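PDB 6IKX: UTP--glucose-1-phosphate uridylyltransferase from Acinetobacter baumannii, which catalyses the reversible formation of UDP-alpha-D-glucose and diphosphate from UTP and alpha-D-glucose 1-phosphate. Local coordinates for residues Phe125-Pro130 with Gly208-Pro213; Gly172-Ala177 with Ser202-Val207. The protein carries 1 engineered substitution. One frame throughout, in Å; residues are numbered along the deposited sequence.

Contact 1. Residues Phe125-Pro130 with Gly208-Pro213; sequences FAVLLP and GRYVLP
V127 and Y210 face each other as a hydrogen-bonded pair where two antiparallel strands, 125-128 and 209-212, meet inside the mixed sheet of this GT-A-type nucleotidyltransferase domain. V127 N reaches Y210 O at 2.9 Å, and Y210 N returns a bond to V127 O; F125 and L212 repeat the exchange two residues along, past the non-hydrogen-bonded pair A126 and V211. On the face carrying F125, V127, Y210 and L212, V127 CG2 sits 4.0 Å from L212 CD1, while V127 CB packs on CD1 of the tyrosine ring. The other face carries L128 and R209. A bend at chi2 (-70°) in the arginine chain turns the guanidinium in beside L128, with one face under that side chain, whose CD1 is 3.4 Å from R209 NE. Around this shell, strand 4-8 continues the sheet beyond 125-128, and V211 packs on helix 142-153. The arginine's NH2 is held by the V132 carbonyl and by a salt bridge to E42 of helix 35-44, while NH1 turns to the backbone just past the strand ends. There G208 O accepts from both L129 N and R209 NH1, and NH1 also meets L129 O at 2.7 Å, with that oxygen near the guanidinium plane but NH1 well above the carbonyl plane.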
loop_
_atom_site.group_PDB
_atom_site.type_symbol
_atom_site.label_atom_id
_atom_site.label_comp_id
_atom_site.label_asym_id
_atom_site.label_seq_id
_atom_site.Cartn_x
_atom_site.Cartn_y
_atom_site.Cartn_z
ATOM N N PHE A 125 -14.513 16.849 -22.981
ATOM C CA PHE A 125 -13.841 16.697 -21.659
ATOM C C PHE A 125 -12.586 17.547 -21.553
ATOM O O PHE A 125 -12.038 17.981 -22.551
ATOM C CB PHE A 125 -13.532 15.237 -21.377
ATOM C CG PHE A 125 -12.564 14.622 -22.344
ATOM C CD1 PHE A 125 -12.966 14.246 -23.610
ATOM C CD2 PHE A 125 -11.247 14.438 -21.990
ATOM C CE1 PHE A 125 -12.065 13.670 -24.497
ATOM C CE2 PHE A 125 -10.351 13.848 -22.868
ATOM C CZ PHE A 125 -10.754 13.469 -24.125
ATOM N N ALA A 126 -12.185 17.845 -20.334
ATOM C CA ALA A 126 -10.966 18.639 -20.111
ATOM C C ALA A 126 -9.812 17.669 -19.776
ATOM O O ALA A 126 -10.099 16.545 -19.361
ATOM C CB ALA A 126 -11.253 19.686 -19.062
ATOM N N VAL A 127 -8.561 18.071 -20.024
ATOM C CA VAL A 127 -7.328 17.373 -19.550
ATOM C C VAL A 127 -6.544 18.376 -18.711
ATOM O O VAL A 127 -6.378 19.518 -19.170
ATOM C CB VAL A 127 -6.473 16.838 -20.710
ATOM C CG1 VAL A 127 -5.173 16.235 -20.210
ATOM C CG2 VAL A 127 -7.239 15.851 -21.592
ATOM N N LEU A 128 -6.239 18.012 -17.472
ATOM C CA LEU A 128 -5.401 18.824 -16.539
ATOM C C LEU A 128 -4.120 18.016 -16.336
ATOM O O LEU A 128 -4.242 16.880 -15.824
ATOM C CB LEU A 128 -6.054 19.048 -15.160
ATOM C CG LEU A 128 -7.393 19.796 -15.023
ATOM C CD1 LEU A 128 -7.193 21.224 -14.503
ATOM C CD2 LEU A 128 -8.228 19.775 -16.288
ATOM N N LEU A 129 -2.980 18.521 -16.782
ATOM C CA LEU A 129 -1.660 17.964 -16.376
ATOM C C LEU A 129 -1.359 18.534 -14.989
ATOM O O LEU A 129 -1.152 19.726 -14.815
ATOM C CB LEU A 129 -0.568 18.333 -17.379
ATOM C CG LEU A 129 -0.707 17.804 -18.810
ATOM C CD1 LEU A 129 0.667 17.548 -19.402
ATOM C CD2 LEU A 129 -1.533 16.538 -18.907
ATOM N N PRO A 130 -1.325 17.677 -13.959
ATOM C CA PRO A 130 -1.215 18.124 -12.569
ATOM C C PRO A 130 0.181 18.526 -12.053
ATOM O O PRO A 130 0.270 19.039 -10.984
ATOM C CB PRO A 130 -1.660 16.865 -11.831
ATOM C CG PRO A 130 -1.054 15.766 -12.693
ATOM C CD PRO A 130 -1.345 16.218 -14.108
ATOM N N GLY A 208 -0.518 22.693 -20.655
ATOM C CA GLY A 208 -1.040 21.428 -20.100
ATOM C C GLY A 208 -2.464 21.557 -19.559
ATOM O O GLY A 208 -2.798 20.887 -18.519
ATOM N N ARG A 209 -3.283 22.374 -20.237
ATOM C CA ARG A 209 -4.753 22.452 -20.072
ATOM C C ARG A 209 -5.402 22.337 -21.455
ATOM O O ARG A 209 -5.015 23.045 -22.380
ATOM C CB ARG A 209 -5.158 23.738 -19.338
ATOM C CG ARG A 209 -4.547 23.900 -17.949
ATOM C CD ARG A 209 -5.115 22.927 -16.921
ATOM N NE ARG A 209 -4.657 23.217 -15.557
ATOM C CZ ARG A 209 -3.633 22.620 -14.928
ATOM N NH1 ARG A 209 -2.900 21.690 -15.511
ATOM N NH2 ARG A 209 -3.352 22.958 -13.695
ATOM N N TYR A 210 -6.361 21.438 -21.586
ATOM C CA TYR A 210 -7.038 21.134 -22.861
ATOM C C TYR A 210 -8.535 20.962 -22.588
ATOM O O TYR A 210 -8.939 20.483 -21.517
ATOM C CB TYR A 210 -6.462 19.881 -23.527
ATOM C CG TYR A 210 -4.959 19.835 -23.665
ATOM C CD1 TYR A 210 -4.127 19.633 -22.563
ATOM C CD2 TYR A 210 -4.360 19.964 -24.901
ATOM C CE1 TYR A 210 -2.745 19.589 -22.694
ATOM C CE2 TYR A 210 -2.983 19.889 -25.050
ATOM C CZ TYR A 210 -2.174 19.694 -23.946
ATOM O OH TYR A 210 -0.832 19.614 -24.116
ATOM N N VAL A 211 -9.340 21.378 -23.557
ATOM C CA VAL A 211 -10.741 20.907 -23.728
ATOM C C VAL A 211 -10.808 20.332 -25.131
ATOM O O VAL A 211 -10.383 21.023 -26.032
ATOM C CB VAL A 211 -11.729 22.055 -23.515
ATOM C CG1 VAL A 211 -13.155 21.541 -23.475
ATOM C CG2 VAL A 211 -11.367 22.846 -22.275
ATOM N N LEU A 212 -11.228 19.079 -25.254
ATOM C CA LEU A 212 -11.153 18.244 -26.474
ATOM C C LEU A 212 -12.501 17.569 -26.643
ATOM O O LEU A 212 -13.213 17.321 -25.673
ATOM C CB LEU A 212 -10.082 17.159 -26.327
ATOM C CG LEU A 212 -8.694 17.601 -25.879
ATOM C CD1 LEU A 212 -7.860 16.385 -25.516
ATOM C CD2 LEU A 212 -7.987 18.413 -26.948
ATOM N N PRO A 213 -12.895 17.268 -27.883
ATOM C CA PRO A 213 -14.042 16.408 -28.125
ATOM C C PRO A 213 -13.697 14.932 -27.933
ATOM O O PRO A 213 -12.562 14.603 -27.944
ATOM C CB PRO A 213 -14.381 16.719 -29.596
ATOM C CG PRO A 213 -13.049 17.055 -30.210
ATOM C CD PRO A 213 -12.326 17.817 -29.119
#

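Contact 2. Residues Gly172-Ala177 with Ser202-Val207; sequences GIVDVA and SNLSVV
S202 ties the two segments together with one hydroxyl: its OG donates to V174 O at 2.8 Å, lying in the carbonyl plane, and accepts from L204 N at 3.0 Å, closing an ST turn. A chi1 of 79° sets OG between the serine's own backbone N and carbonyl carbon, from where it serves both partners. Beyond the turn, strands 172-175 and 204-207 run at 120° to each other and share a single bridge, I173 with S205. Two backbone bonds flank it. V174 N lies 3.0 Å from L204 O, almost in line with that carbonyl, whereas V206 N approaches G172 O from above the carbonyl plane. Side chains fill in alongside: V174 CG2 lies 3.6 Å from L204 CB, V176 CG2 touches L204 CD1 with the two side chains roughly perpendicular, and I173 CG2 rests against S202 O. Strand 156-162 backs this cluster through V160, and strand 190-193 pairs with 172-175. G172 and V206 both belong to the UDP-glucose site, and the bond from V206 N to G172 O joins them directly, which suggests that this part of the sugar-nucleotide pocket is held mainly by backbone bonds and a serine hydroxyl, with no charged pair across the contact.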
loop_
_atom_site.group_PDB
_atom_site.type_symbol
_atom_site.label_atom_id
_atom_site.label_comp_id
_atom_site.label_asym_id
_atom_site.label_seq_id
_atom_site.Cartn_x
_atom_site.Cartn_y
_atom_site.Cartn_z
ATOM N N GLY A 172 6.905 23.267 -25.865
ATOM C CA GLY A 172 5.971 23.133 -26.999
ATOM C C GLY A 172 5.411 24.511 -27.304
ATOM O O GLY A 172 5.015 25.180 -26.329
ATOM N N ILE A 173 5.469 24.963 -28.564
ATOM C CA ILE A 173 5.058 26.337 -28.995
ATOM C C ILE A 173 3.988 26.224 -30.089
ATOM O O ILE A 173 4.210 25.461 -31.043
ATOM C CB ILE A 173 6.276 27.133 -29.494
ATOM C CG1 ILE A 173 7.250 27.448 -28.358
ATOM C CG2 ILE A 173 5.829 28.396 -30.224
ATOM C CD1 ILE A 173 7.060 28.816 -27.693
ATOM N N VAL A 174 2.905 26.999 -30.007
ATOM C CA VAL A 174 1.803 26.892 -31.011
ATOM C C VAL A 174 2.116 27.778 -32.221
ATOM O O VAL A 174 2.703 28.858 -32.082
ATOM C CB VAL A 174 0.419 27.207 -30.422
ATOM C CG1 VAL A 174 0.000 26.122 -29.453
ATOM C CG2 VAL A 174 0.338 28.585 -29.778
ATOM N N ASP A 175 1.715 27.274 -33.375
ATOM C CA ASP A 175 1.573 27.978 -34.670
ATOM C C ASP A 175 0.255 28.774 -34.684
ATOM O O ASP A 175 -0.808 28.176 -34.875
ATOM C CB ASP A 175 1.617 26.911 -35.770
ATOM C CG ASP A 175 1.841 27.444 -37.164
ATOM O OD1 ASP A 175 2.420 28.518 -37.247
ATOM O OD2 ASP A 175 1.432 26.758 -38.145
ATOM N N VAL A 176 0.305 30.087 -34.517
ATOM C CA VAL A 176 -0.862 30.976 -34.766
ATOM C C VAL A 176 -0.442 32.116 -35.706
ATOM O O VAL A 176 0.740 32.355 -35.812
ATOM C CB VAL A 176 -1.440 31.465 -33.428
ATOM C CG1 VAL A 176 -2.085 30.297 -32.701
ATOM C CG2 VAL A 176 -0.410 32.141 -32.548
ATOM N N ALA A 177 -1.376 32.771 -36.401
ATOM C CA ALA A 177 -1.082 33.941 -37.268
ATOM C C ALA A 177 -0.565 35.079 -36.379
ATOM O O ALA A 177 0.618 35.393 -36.475
ATOM C CB ALA A 177 -2.299 34.347 -38.055
ATOM N N SER A 202 5.684 31.414 -32.698
ATOM C CA SER A 202 5.142 32.423 -31.752
ATOM C C SER A 202 5.943 32.366 -30.443
ATOM O O SER A 202 6.892 31.561 -30.360
ATOM C CB SER A 202 3.678 32.185 -31.500
ATOM O OG SER A 202 3.478 31.124 -30.580
ATOM N N ASN A 203 5.552 33.155 -29.436
ATOM C CA ASN A 203 6.112 33.049 -28.062
ATOM C C ASN A 203 5.074 32.410 -27.121
ATOM O O ASN A 203 5.182 32.611 -25.884
ATOM C CB ASN A 203 6.561 34.416 -27.551
ATOM C CG ASN A 203 5.380 35.315 -27.283
ATOM O OD1 ASN A 203 4.289 35.074 -27.794
ATOM N ND2 ASN A 203 5.584 36.332 -26.470
ATOM N N LEU A 204 4.120 31.655 -27.680
ATOM C CA LEU A 204 2.943 31.085 -26.962
ATOM C C LEU A 204 3.197 29.597 -26.642
ATOM O O LEU A 204 3.181 28.760 -27.592
ATOM C CB LEU A 204 1.666 31.295 -27.800
ATOM C CG LEU A 204 1.198 32.750 -28.008
ATOM C CD1 LEU A 204 -0.206 32.797 -28.597
ATOM C CD2 LEU A 204 1.224 33.578 -26.725
ATOM N N SER A 205 3.397 29.274 -25.348
ATOM C CA SER A 205 3.793 27.922 -24.857
ATOM C C SER A 205 2.556 27.118 -24.444
ATOM O O SER A 205 1.666 27.702 -23.853
ATOM C CB SER A 205 4.784 28.012 -23.729
ATOM O OG SER A 205 4.142 28.266 -22.485
ATOM N N VAL A 206 2.523 25.827 -24.778
ATOM C CA VAL A 206 1.495 24.859 -24.314
ATOM C C VAL A 206 1.644 24.658 -22.802
ATOM O O VAL A 206 2.736 24.273 -22.357
ATOM C CB VAL A 206 1.655 23.526 -25.048
ATOM C CG1 VAL A 206 0.653 22.501 -24.524
ATOM C CG2 VAL A 206 1.564 23.735 -26.548
ATOM N N VAL A 207 0.591 24.888 -22.020
ATOM C CA VAL A 207 0.702 24.865 -20.534
ATOM C C VAL A 207 0.325 23.479 -19.978
ATOM O O VAL A 207 0.856 23.128 -18.921
ATOM C CB VAL A 207 -0.141 26.000 -19.964
ATOM C CG1 VAL A 207 -0.347 25.846 -18.474
ATOM C CG2 VAL A 207 0.488 27.342 -20.303
#

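Overall arrangement
Contact 1 lies deep in the domain, its centre about 7 Å from the centre of the chain, and nearly all its touching residues are buried; contact 2 is farther out, its centre about 18 Å from the centre of the chain, and only partly buried. Their centres are 16 Å apart, yet the chain links them directly, since strand 204-207 runs into strand 209-212 through a corner at G208. Both of those strands pair with strand 156-162 in the large sheet. Contact 1 is regular ladder pairing within that sheet, with a charged arginine at its end, while contact 2 fastens the two-stranded sheet of 172-175 and 190-193 to strand 204-207 by one bridge and a serine hydroxyl. In sequence, both segments of contact 2 fall between the two strands that contact 1 brings together.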